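PDB 5FQ8: DUF5012 domain-containing protein, which is of unknown function but is probably a lipid-anchored surface protein, combining an Ig-like domain with a C-terminal beta domain particular to its family. Local coordinates for residues D22-L27 / E120-Q125; Q31-P36 / Y65-A70; Y38-N43 / E49-K54; E45-S50 / Y69-E74. All blocks are in the same frame, centred on the assembly; numbering follows the deposited sequence.

Interaction 1: D22-L27 / E120-Q125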
# COMPACT_ATOMS: atom_id res chain seq x y z
N ASP G 22 -50.63 -20.97 -27.93
CA ASP G 22 -51.27 -20.15 -26.91
C ASP G 22 -51.53 -20.97 -25.65
O ASP G 22 -51.68 -22.19 -25.69
CB ASP G 22 -52.58 -19.58 -27.42
CG ASP G 22 -52.43 -18.90 -28.73
OD1 ASP G 22 -51.36 -18.29 -28.95
OD2 ASP G 22 -53.35 -19.00 -29.56
N GLU G 23 -51.58 -20.27 -24.52
CA GLU G 23 -51.91 -20.90 -23.26
C GLU G 23 -53.41 -21.09 -23.11
O GLU G 23 -53.85 -22.14 -22.62
CB GLU G 23 -51.37 -20.06 -22.10
CG GLU G 23 -51.72 -20.60 -20.74
CD GLU G 23 -51.25 -19.72 -19.62
OE1 GLU G 23 -50.77 -18.60 -19.91
OE2 GLU G 23 -51.36 -20.13 -18.45
N LYS G 24 -54.20 -20.11 -23.52
CA LYS G 24 -55.65 -20.19 -23.50
C LYS G 24 -56.17 -20.17 -24.92
O LYS G 24 -55.72 -19.37 -25.74
CB LYS G 24 -56.25 -19.05 -22.68
CG LYS G 24 -55.78 -19.01 -21.24
CD LYS G 24 -56.43 -17.87 -20.47
CE LYS G 24 -56.18 -17.98 -18.97
NZ LYS G 24 -54.73 -17.96 -18.61
N ILE G 25 -57.12 -21.05 -25.21
CA ILE G 25 -57.67 -21.23 -26.55
C ILE G 25 -59.18 -21.27 -26.44
O ILE G 25 -59.73 -21.90 -25.54
CB ILE G 25 -57.14 -22.51 -27.21
CG1 ILE G 25 -55.66 -22.35 -27.56
CG2 ILE G 25 -57.97 -22.88 -28.42
CD1 ILE G 25 -55.11 -23.53 -28.30
N VAL G 26 -59.86 -20.59 -27.36
CA VAL G 26 -61.31 -20.56 -27.37
C VAL G 26 -61.78 -21.07 -28.72
O VAL G 26 -61.46 -20.48 -29.76
CB VAL G 26 -61.86 -19.16 -27.09
CG1 VAL G 26 -63.36 -19.17 -27.25
CG2 VAL G 26 -61.49 -18.74 -25.68
N LEU G 27 -62.53 -22.17 -28.70
CA LEU G 27 -63.05 -22.79 -29.91
C LEU G 27 -64.56 -22.83 -29.83
O LEU G 27 -65.15 -22.82 -28.75
CB LEU G 27 -62.51 -24.22 -30.07
CG LEU G 27 -61.02 -24.52 -29.96
CD1 LEU G 27 -60.84 -26.01 -29.86
CD2 LEU G 27 -60.29 -23.99 -31.16
N GLU G 120 -54.96 -9.41 -21.30
CA GLU G 120 -55.92 -10.25 -22.00
C GLU G 120 -56.85 -10.93 -21.01
O GLU G 120 -56.44 -11.28 -19.90
CB GLU G 120 -55.21 -11.30 -22.86
CG GLU G 120 -54.60 -10.74 -24.15
CD GLU G 120 -54.09 -11.82 -25.10
OE1 GLU G 120 -54.06 -13.01 -24.71
OE2 GLU G 120 -53.72 -11.47 -26.24
N ILE G 121 -58.11 -11.09 -21.40
CA ILE G 121 -59.08 -11.85 -20.63
C ILE G 121 -59.87 -12.74 -21.59
O ILE G 121 -59.69 -12.69 -22.80
CB ILE G 121 -60.04 -10.95 -19.82
CG1 ILE G 121 -60.84 -10.06 -20.76
CG2 ILE G 121 -59.28 -10.14 -18.81
CD1 ILE G 121 -61.98 -9.38 -20.09
N VAL G 122 -60.75 -13.56 -21.02
CA VAL G 122 -61.44 -14.61 -21.75
C VAL G 122 -62.94 -14.48 -21.54
O VAL G 122 -63.40 -14.36 -20.40
CB VAL G 122 -60.97 -16.01 -21.31
CG1 VAL G 122 -61.62 -17.08 -22.16
CG2 VAL G 122 -59.46 -16.11 -21.39
N ILE G 123 -63.71 -14.52 -22.63
CA ILE G 123 -65.17 -14.39 -22.60
C ILE G 123 -65.77 -15.34 -23.62
O ILE G 123 -65.53 -15.20 -24.82
CB ILE G 123 -65.64 -12.95 -22.89
CG1 ILE G 123 -64.87 -11.92 -22.05
CG2 ILE G 123 -67.10 -12.81 -22.59
CD1 ILE G 123 -65.29 -10.51 -22.28
N PHE G 124 -66.57 -16.30 -23.16
CA PHE G 124 -67.27 -17.21 -24.06
C PHE G 124 -68.65 -17.48 -23.50
O PHE G 124 -68.90 -17.31 -22.30
CB PHE G 124 -66.51 -18.54 -24.24
CG PHE G 124 -66.63 -19.49 -23.07
CD1 PHE G 124 -65.73 -19.43 -22.02
CD2 PHE G 124 -67.64 -20.45 -23.03
CE1 PHE G 124 -65.84 -20.29 -20.95
CE2 PHE G 124 -67.75 -21.31 -21.96
CZ PHE G 124 -66.85 -21.24 -20.92
N GLN G 125 -69.56 -17.92 -24.36
CA GLN G 125 -70.94 -18.16 -23.96
C GLN G 125 -71.18 -19.65 -23.76
O GLN G 125 -70.87 -20.46 -24.63
CB GLN G 125 -71.93 -17.59 -24.98
CG GLN G 125 -71.74 -18.04 -26.41
CD GLN G 125 -73.03 -17.99 -27.22
OE1 GLN G 125 -74.05 -17.48 -26.77
NE2 GLN G 125 -72.98 -18.55 -28.42
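The ring of F124 is the flat group of this contact, yet V26 meets neither its face nor its edge. V26 CG1 lies 4.4 Å from F124 CB, and the ring itself is turned off to the side of Y132, the two planes inclined at about 40°. F124 chi1 of 77° places CG between the backbone N and the carbonyl carbon, which swings the phenyl group clear of the valine. The main apolar touches fall on V122, whose two methyls serve different partners. V122 CG1 packs against V26 CG2 at 3.9 Å, the two side chains passing one another in opposite directions. V122 CG2 is met by the aliphatic part of K24, with K24 CD 3.6 Å away. Y86 touches K24, V26 and V122 and so lines the same patch, while V26 also reaches S97. Strands 24-27 and 120-125 run roughly parallel, at 24°, but their axes stay 8.8 Å apart and no hydrogen bond joins them. This is the face-to-face packing of strands from different sheets, here forming part of the junction between the Ig-like region and the C-terminal beta domain.

Interaction 2: Q31-P36 / Y65-A70; sequences QPFVEP and YNLVYA
E35 and Y69 meet through a hydrogen bond from Y69 OH to E35 OE1, 2.5 Å long. OE1 lies at the edge of the tyrosine ring and in its plane, while the carboxylate itself is turned 73° from that plane. The two side chains arrive from opposite directions; E35 first extends with CG anti to the backbone N (chi1 173°) and then bends at chi2, 56°, which carries the carboxylate to the phenol. Beside this polar pair, L67 CD1 packs obliquely against the F33 ring, 3.9 Å from F33 CZ, and Y69 OH sits near the F33 edge, 4.4 Å from F33 CZ. Further out, E35 OE2 forms a salt bridge with R83 NH1 and accepts a hydrogen bond from the backbone N of G37, so both carboxylate oxygens are engaged. Y69 is positioned by stacking on F81, and F33 rests on L27 and V85. Were E35 an alanine, R83 would probably lose its carboxylate mate and the Y69 hydroxyl this acceptor. With an arginine, a phenol and a backbone amide gathered round it, the carboxylate is likely to be stabilised as the anion, tying the irregular 31-36 segment to strand 63-72.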
# COMPACT_ATOMS: atom_id res chain seq x y z
N GLN G 31 -65.98 -27.26 -33.44
CA GLN G 31 -64.73 -26.97 -34.11
C GLN G 31 -63.63 -27.84 -33.50
O GLN G 31 -63.45 -27.83 -32.28
CB GLN G 31 -64.38 -25.50 -33.99
CG GLN G 31 -63.77 -24.91 -35.25
CD GLN G 31 -64.76 -24.85 -36.42
OE1 GLN G 31 -65.30 -25.86 -36.85
NE2 GLN G 31 -64.98 -23.64 -36.92
N PRO G 32 -62.91 -28.62 -34.31
CA PRO G 32 -61.93 -29.56 -33.74
C PRO G 32 -60.81 -28.83 -33.03
O PRO G 32 -60.46 -27.70 -33.37
CB PRO G 32 -61.41 -30.31 -34.97
CG PRO G 32 -62.49 -30.18 -35.96
CD PRO G 32 -63.08 -28.83 -35.75
N PHE G 33 -60.24 -29.50 -32.04
CA PHE G 33 -59.10 -28.97 -31.29
C PHE G 33 -57.83 -29.61 -31.81
O PHE G 33 -57.65 -30.83 -31.69
CB PHE G 33 -59.24 -29.23 -29.80
CG PHE G 33 -57.97 -29.02 -29.04
CD1 PHE G 33 -57.52 -27.75 -28.75
CD2 PHE G 33 -57.20 -30.09 -28.64
CE1 PHE G 33 -56.35 -27.55 -28.06
CE2 PHE G 33 -56.02 -29.90 -27.95
CZ PHE G 33 -55.60 -28.63 -27.66
N VAL G 34 -56.94 -28.79 -32.34
CA VAL G 34 -55.67 -29.24 -32.88
C VAL G 34 -54.57 -28.89 -31.89
O VAL G 34 -54.44 -27.73 -31.49
CB VAL G 34 -55.38 -28.60 -34.25
CG1 VAL G 34 -54.11 -29.19 -34.83
CG2 VAL G 34 -56.55 -28.81 -35.17
N GLU G 35 -53.79 -29.88 -31.50
CA GLU G 35 -52.71 -29.71 -30.55
C GLU G 35 -51.70 -28.69 -31.06
O GLU G 35 -51.02 -28.95 -32.06
CB GLU G 35 -52.04 -31.05 -30.28
CG GLU G 35 -50.79 -30.97 -29.42
CD GLU G 35 -51.04 -30.29 -28.10
OE1 GLU G 35 -52.01 -30.65 -27.41
OE2 GLU G 35 -50.27 -29.39 -27.75
N PRO G 36 -51.58 -27.52 -30.42
CA PRO G 36 -50.62 -26.52 -30.89
C PRO G 36 -49.17 -26.98 -30.89
O PRO G 36 -48.40 -26.53 -31.74
CB PRO G 36 -50.83 -25.36 -29.91
CG PRO G 36 -52.20 -25.54 -29.40
CD PRO G 36 -52.40 -27.02 -29.31
N TYR G 65 -62.22 -26.77 -20.39
CA TYR G 65 -61.44 -28.00 -20.41
C TYR G 65 -59.99 -27.64 -20.15
O TYR G 65 -59.42 -26.81 -20.87
CB TYR G 65 -61.60 -28.73 -21.73
CG TYR G 65 -63.00 -29.20 -21.98
CD1 TYR G 65 -63.46 -30.39 -21.42
CD2 TYR G 65 -63.88 -28.45 -22.74
CE1 TYR G 65 -64.74 -30.82 -21.63
CE2 TYR G 65 -65.17 -28.88 -22.95
CZ TYR G 65 -65.60 -30.06 -22.40
OH TYR G 65 -66.88 -30.48 -22.61
N ASN G 66 -59.40 -28.26 -19.13
CA ASN G 66 -58.00 -28.06 -18.78
C ASN G 66 -57.18 -29.28 -19.19
O ASN G 66 -57.55 -30.41 -18.87
CB ASN G 66 -57.84 -27.81 -17.28
CG ASN G 66 -58.40 -26.49 -16.85
OD1 ASN G 66 -57.69 -25.50 -16.79
ND2 ASN G 66 -59.69 -26.48 -16.54
N LEU G 67 -56.06 -29.03 -19.87
CA LEU G 67 -55.12 -30.07 -20.25
C LEU G 67 -53.81 -29.81 -19.54
O LEU G 67 -53.32 -28.67 -19.53
CB LEU G 67 -54.90 -30.09 -21.75
CG LEU G 67 -56.11 -30.25 -22.66
CD1 LEU G 67 -55.92 -29.40 -23.89
CD2 LEU G 67 -56.28 -31.69 -23.04
N VAL G 68 -53.24 -30.84 -18.93
CA VAL G 68 -51.98 -30.73 -18.20
C VAL G 68 -50.91 -31.50 -18.95
O VAL G 68 -51.06 -32.70 -19.19
CB VAL G 68 -52.12 -31.22 -16.75
CG1 VAL G 68 -50.77 -31.26 -16.08
CG2 VAL G 68 -53.03 -30.31 -16.00
N TYR G 69 -49.85 -30.81 -19.33
CA TYR G 69 -48.73 -31.39 -20.04
C TYR G 69 -47.58 -31.61 -19.08
O TYR G 69 -47.25 -30.71 -18.29
CB TYR G 69 -48.27 -30.48 -21.18
CG TYR G 69 -49.28 -30.21 -22.26
CD1 TYR G 69 -50.27 -29.27 -22.08
CD2 TYR G 69 -49.21 -30.87 -23.47
CE1 TYR G 69 -51.18 -29.00 -23.07
CE2 TYR G 69 -50.12 -30.60 -24.46
CZ TYR G 69 -51.09 -29.67 -24.25
OH TYR G 69 -51.99 -29.41 -25.24
N ALA G 70 -46.95 -32.77 -19.15
CA ALA G 70 -45.86 -33.05 -18.23
C ALA G 70 -44.87 -34.03 -18.86
O ALA G 70 -45.24 -34.91 -19.63
CB ALA G 70 -46.37 -33.61 -16.90

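Interaction 3: Y38-N43 / E49-K54; sequences YYAEMN and ESVQIK
Y38 and V51 bury most of the surface here, the tyrosine ring and the valine lying alongside each other and pointing opposite ways. Y38 CE1 comes 3.5 Å from V51 CB, and Y38 CD1 lies 3.7 Å from V51 CG2; the valine approaches the ring obliquely. Chi1 of 49° sets Y38 CG in the crowded position between the backbone N and the carbonyl carbon, and from there the ring runs alongside the valine and brings its far end to I53. Y38 OH is 4.0 Å from I53 CD1, a looser touch at the hydroxyl end. V51 CG2 has a second neighbour, A40 CB at 3.7 Å, so this methyl touches both the alanine and the aromatic ring. L17 of strand 10-19 touches both A40 and V51, and Y38 also meets the ring of Y69. A leucine in place of Y38 would probably leave I53 CD1 without this neighbour and open a gap beside V51. No hydrogen bond links 38-43 to 49-54: apolar contact alone joins these segments, as expected between facing sheets of an Ig-like sandwich, so side-chain packing probably contributes more than directional bonding to how these two segments sit against each other.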
# COMPACT_ATOMS: atom_id res chain seq x y z
N TYR G 38 -45.59 -28.84 -28.53
CA TYR G 38 -44.72 -28.68 -27.37
C TYR G 38 -43.40 -29.36 -27.67
O TYR G 38 -43.31 -30.22 -28.56
CB TYR G 38 -45.35 -29.26 -26.11
CG TYR G 38 -45.88 -30.65 -26.32
CD1 TYR G 38 -45.07 -31.75 -26.14
CD2 TYR G 38 -47.20 -30.85 -26.71
CE1 TYR G 38 -45.55 -33.01 -26.35
CE2 TYR G 38 -47.68 -32.10 -26.91
CZ TYR G 38 -46.86 -33.18 -26.73
OH TYR G 38 -47.35 -34.44 -26.93
N TYR G 39 -42.37 -28.98 -26.92
CA TYR G 39 -41.04 -29.57 -27.06
C TYR G 39 -40.47 -29.91 -25.69
O TYR G 39 -40.52 -29.10 -24.77
CB TYR G 39 -40.09 -28.61 -27.79
CG TYR G 39 -38.67 -29.09 -27.81
CD1 TYR G 39 -38.27 -30.09 -28.68
CD2 TYR G 39 -37.72 -28.56 -26.95
CE1 TYR G 39 -36.98 -30.54 -28.70
CE2 TYR G 39 -36.43 -29.01 -26.96
CZ TYR G 39 -36.06 -30.00 -27.84
OH TYR G 39 -34.76 -30.45 -27.86
N ALA G 40 -39.92 -31.11 -25.57
CA ALA G 40 -39.35 -31.58 -24.31
C ALA G 40 -37.96 -32.12 -24.56
O ALA G 40 -37.75 -32.95 -25.45
CB ALA G 40 -40.23 -32.65 -23.66
N GLU G 41 -37.01 -31.68 -23.74
CA GLU G 41 -35.61 -32.04 -23.89
C GLU G 41 -35.09 -32.59 -22.58
O GLU G 41 -35.51 -32.18 -21.49
CB GLU G 41 -34.78 -30.82 -24.29
CG GLU G 41 -33.45 -31.12 -24.95
CD GLU G 41 -32.69 -29.85 -25.24
OE1 GLU G 41 -32.23 -29.20 -24.29
OE2 GLU G 41 -32.57 -29.50 -26.43
N MET G 42 -34.15 -33.53 -22.68
CA MET G 42 -33.48 -34.04 -21.49
C MET G 42 -32.05 -34.40 -21.85
O MET G 42 -31.82 -35.28 -22.68
CB MET G 42 -34.21 -35.23 -20.90
CG MET G 42 -33.52 -35.79 -19.70
SD MET G 42 -34.33 -37.26 -19.09
CE MET G 42 -34.13 -38.38 -20.46
N ASN G 43 -31.10 -33.72 -21.20
CA ASN G 43 -29.69 -33.87 -21.50
C ASN G 43 -29.41 -33.74 -22.99
O ASN G 43 -28.53 -34.41 -23.53
CB ASN G 43 -29.15 -35.20 -20.97
CG ASN G 43 -28.07 -35.00 -19.94
OD1 ASN G 43 -27.44 -33.94 -19.89
ND2 ASN G 43 -27.84 -36.00 -19.11
N GLU G 49 -41.66 -37.08 -27.36
CA GLU G 49 -42.63 -38.16 -27.44
C GLU G 49 -43.00 -38.72 -26.07
O GLU G 49 -43.90 -39.56 -25.99
CB GLU G 49 -42.07 -39.27 -28.33
CG GLU G 49 -40.77 -39.90 -27.83
CD GLU G 49 -39.52 -39.08 -28.12
OE1 GLU G 49 -39.60 -37.83 -28.21
OE2 GLU G 49 -38.44 -39.68 -28.27
N SER G 50 -42.35 -38.27 -25.00
CA SER G 50 -42.59 -38.81 -23.67
C SER G 50 -43.56 -37.99 -22.86
O SER G 50 -43.92 -38.40 -21.75
CB SER G 50 -41.28 -38.93 -22.89
OG SER G 50 -40.46 -39.94 -23.45
N VAL G 51 -43.99 -36.84 -23.36
CA VAL G 51 -44.85 -35.96 -22.59
C VAL G 51 -46.19 -36.64 -22.39
O VAL G 51 -46.76 -37.21 -23.32
CB VAL G 51 -45.01 -34.61 -23.30
CG1 VAL G 51 -45.98 -33.72 -22.54
CG2 VAL G 51 -43.66 -33.92 -23.47
N GLN G 52 -46.68 -36.61 -21.16
CA GLN G 52 -48.01 -37.09 -20.85
C GLN G 52 -48.95 -35.90 -20.80
O GLN G 52 -48.55 -34.79 -20.44
CB GLN G 52 -48.03 -37.85 -19.53
CG GLN G 52 -47.08 -39.06 -19.48
CD GLN G 52 -46.86 -39.62 -18.07
OE1 GLN G 52 -47.57 -39.26 -17.13
NE2 GLN G 52 -45.88 -40.50 -17.94
N ILE G 53 -50.21 -36.13 -21.18
CA ILE G 53 -51.23 -35.09 -21.16
C ILE G 53 -52.45 -35.61 -20.42
O ILE G 53 -53.07 -36.58 -20.86
CB ILE G 53 -51.63 -34.65 -22.57
CG1 ILE G 53 -50.41 -34.27 -23.37
CG2 ILE G 53 -52.54 -33.46 -22.49
CD1 ILE G 53 -50.73 -33.99 -24.81
N LYS G 54 -52.82 -34.94 -19.33
CA LYS G 54 -54.02 -35.29 -18.57
C LYS G 54 -55.13 -34.29 -18.87
O LYS G 54 -54.91 -33.08 -18.81
CB LYS G 54 -53.72 -35.33 -17.07
CG LYS G 54 -52.90 -36.56 -16.64
CD LYS G 54 -52.35 -36.45 -15.21
CE LYS G 54 -51.56 -37.70 -14.80
NZ LYS G 54 -52.39 -38.93 -14.84

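Interaction 4: E45-S50 / Y69-E74; sequences EDITES and YAAYNE
I47 and A71 make a loose apolar contact across the Ig-like sandwich, between the turn that follows strand 45-46 and the end of strand 63-72. I47 CD1 reaches to 4.4 Å from A71 CB, methyl to methyl, and no hydrogen bond crosses between the segments. I47 CG1 stands between the backbone N and the carbonyl carbon, chi1 54°, and an extended chi2 of 151° then brings CD1 up to the alanine methyl. The second point of approach is made by main chain: S50 and A71 have the nearest CA atoms, 6.3 Å apart, and S50 O comes 4.3 Å from A70 O, a proximity of two acceptors, not a bond. The turn is braced from within. T48 OG1 donates to D46 OD2 at 2.9 Å, meeting the oxygen from above the carboxylate plane, 39° out of it. T48 N points to D46 OD1 in a weak bond of 3.4 Å, the pattern of an Asx turn, and S50 N bonds to I47 O at 2.9 Å as the chain coils into the short 3-10 segment 48-50. T48 OG1 is in turn bonded to A40 N, which fastens the turn to strand 38-42. V15 of strand 10-19 touches both I47 and A71, M42 of strand 38-42 lies against I47, and strands 52-54 and 78-87 flank strand 63-72 through backbone pairs of A70 with Q52 and A71 with K79.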
# COMPACT_ATOMS: atom_id res chain seq x y z
N GLU G 45 -31.07 -34.85 -25.46
CA GLU G 45 -31.86 -35.78 -26.25
C GLU G 45 -33.31 -35.30 -26.29
O GLU G 45 -33.81 -34.72 -25.33
CB GLU G 45 -31.77 -37.19 -25.67
N ASP G 46 -33.96 -35.52 -27.43
CA ASP G 46 -35.34 -35.09 -27.61
C ASP G 46 -36.27 -36.12 -26.99
O ASP G 46 -36.30 -37.28 -27.42
CB ASP G 46 -35.64 -34.92 -29.10
CG ASP G 46 -37.09 -34.63 -29.35
OD1 ASP G 46 -37.88 -35.58 -29.48
OD2 ASP G 46 -37.45 -33.44 -29.42
N ILE G 47 -37.04 -35.70 -25.99
CA ILE G 47 -38.00 -36.60 -25.36
C ILE G 47 -39.40 -36.04 -25.51
O ILE G 47 -40.25 -36.23 -24.64
CB ILE G 47 -37.66 -36.83 -23.88
CG1 ILE G 47 -37.53 -35.50 -23.15
CG2 ILE G 47 -36.38 -37.61 -23.77
CD1 ILE G 47 -37.88 -35.59 -21.69
N THR G 48 -39.66 -35.36 -26.62
CA THR G 48 -40.98 -34.80 -26.85
C THR G 48 -42.04 -35.89 -26.92
O THR G 48 -43.19 -35.65 -26.55
CB THR G 48 -40.96 -33.99 -28.14
OG1 THR G 48 -39.98 -32.97 -28.00
CG2 THR G 48 -42.29 -33.36 -28.38
N GLU G 49 -41.66 -37.08 -27.36
CA GLU G 49 -42.63 -38.16 -27.44
C GLU G 49 -43.00 -38.72 -26.07
O GLU G 49 -43.90 -39.56 -25.99
CB GLU G 49 -42.07 -39.27 -28.33
CG GLU G 49 -40.77 -39.90 -27.83
CD GLU G 49 -39.52 -39.08 -28.12
OE1 GLU G 49 -39.60 -37.83 -28.21
OE2 GLU G 49 -38.44 -39.68 -28.27
N SER G 50 -42.35 -38.27 -25.00
CA SER G 50 -42.59 -38.81 -23.67
C SER G 50 -43.56 -37.99 -22.86
O SER G 50 -43.92 -38.40 -21.75
CB SER G 50 -41.28 -38.93 -22.89
OG SER G 50 -40.46 -39.94 -23.45
N TYR G 69 -49.85 -30.81 -19.33
CA TYR G 69 -48.73 -31.39 -20.04
C TYR G 69 -47.58 -31.61 -19.08
O TYR G 69 -47.25 -30.71 -18.29
CB TYR G 69 -48.27 -30.48 -21.18
CG TYR G 69 -49.28 -30.21 -22.26
CD1 TYR G 69 -50.27 -29.27 -22.08
CD2 TYR G 69 -49.21 -30.87 -23.47
CE1 TYR G 69 -51.18 -29.00 -23.07
CE2 TYR G 69 -50.12 -30.60 -24.46
CZ TYR G 69 -51.09 -29.67 -24.25
OH TYR G 69 -51.99 -29.41 -25.24
N ALA G 70 -46.95 -32.77 -19.15
CA ALA G 70 -45.86 -33.05 -18.23
C ALA G 70 -44.87 -34.03 -18.86
O ALA G 70 -45.24 -34.91 -19.63
CB ALA G 70 -46.37 -33.61 -16.90
N ALA G 71 -43.61 -33.86 -18.50
CA ALA G 71 -42.56 -34.77 -18.90
C ALA G 71 -41.76 -35.11 -17.65
O ALA G 71 -41.64 -34.28 -16.75
CB ALA G 71 -41.65 -34.16 -19.95
N TYR G 72 -41.23 -36.32 -17.61
CA TYR G 72 -40.68 -36.84 -16.37
C TYR G 72 -39.22 -37.22 -16.51
O TYR G 72 -38.76 -37.65 -17.57
CB TYR G 72 -41.49 -38.03 -15.89
CG TYR G 72 -42.87 -37.68 -15.40
CD1 TYR G 72 -43.07 -37.17 -14.12
CD2 TYR G 72 -43.99 -37.86 -16.21
CE1 TYR G 72 -44.32 -36.85 -13.67
CE2 TYR G 72 -45.24 -37.54 -15.76
CZ TYR G 72 -45.41 -37.03 -14.49
OH TYR G 72 -46.65 -36.70 -14.02
N ASN G 73 -38.51 -37.04 -15.40
CA ASN G 73 -37.10 -37.35 -15.24
C ASN G 73 -36.91 -38.85 -15.08
O ASN G 73 -37.86 -39.64 -15.10
CB ASN G 73 -36.57 -36.62 -14.02
CG ASN G 73 -35.09 -36.50 -13.99
OD1 ASN G 73 -34.45 -36.86 -13.02
ND2 ASN G 73 -34.53 -35.97 -15.06
N GLU G 74 -35.66 -39.27 -14.92
CA GLU G 74 -35.41 -40.66 -14.57
C GLU G 74 -35.61 -40.90 -13.09
O GLU G 74 -36.01 -42.00 -12.69
CB GLU G 74 -33.99 -41.04 -14.98
CG GLU G 74 -33.92 -42.25 -15.85
CD GLU G 74 -32.95 -42.08 -16.99
OE1 GLU G 74 -33.34 -41.45 -18.00
OE2 GLU G 74 -31.80 -42.54 -16.86

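Overall arrangement
Interactions 2, 3 and 4 all lie within the Ig-like region, whereas interaction 1 joins that region to the C-terminal domain. Interactions 3 and 4 are practically one site, their centres 3 Å apart, and share E49 and S50. Strand 63-72 connects interactions 2 and 4, whose centres are about 17 Å apart and which share Y69 and A70. It also pairs with strand 52-54 of interaction 3, A70 O lying 2.7 Å from Q52 N. Interaction 2 abuts interaction 1, with F33 CB 3.6 Å from L27 CD1, while the centres of interactions 1 and 4 are about 27 Å apart. The contacts thus run from the interdomain junction along the sandwich.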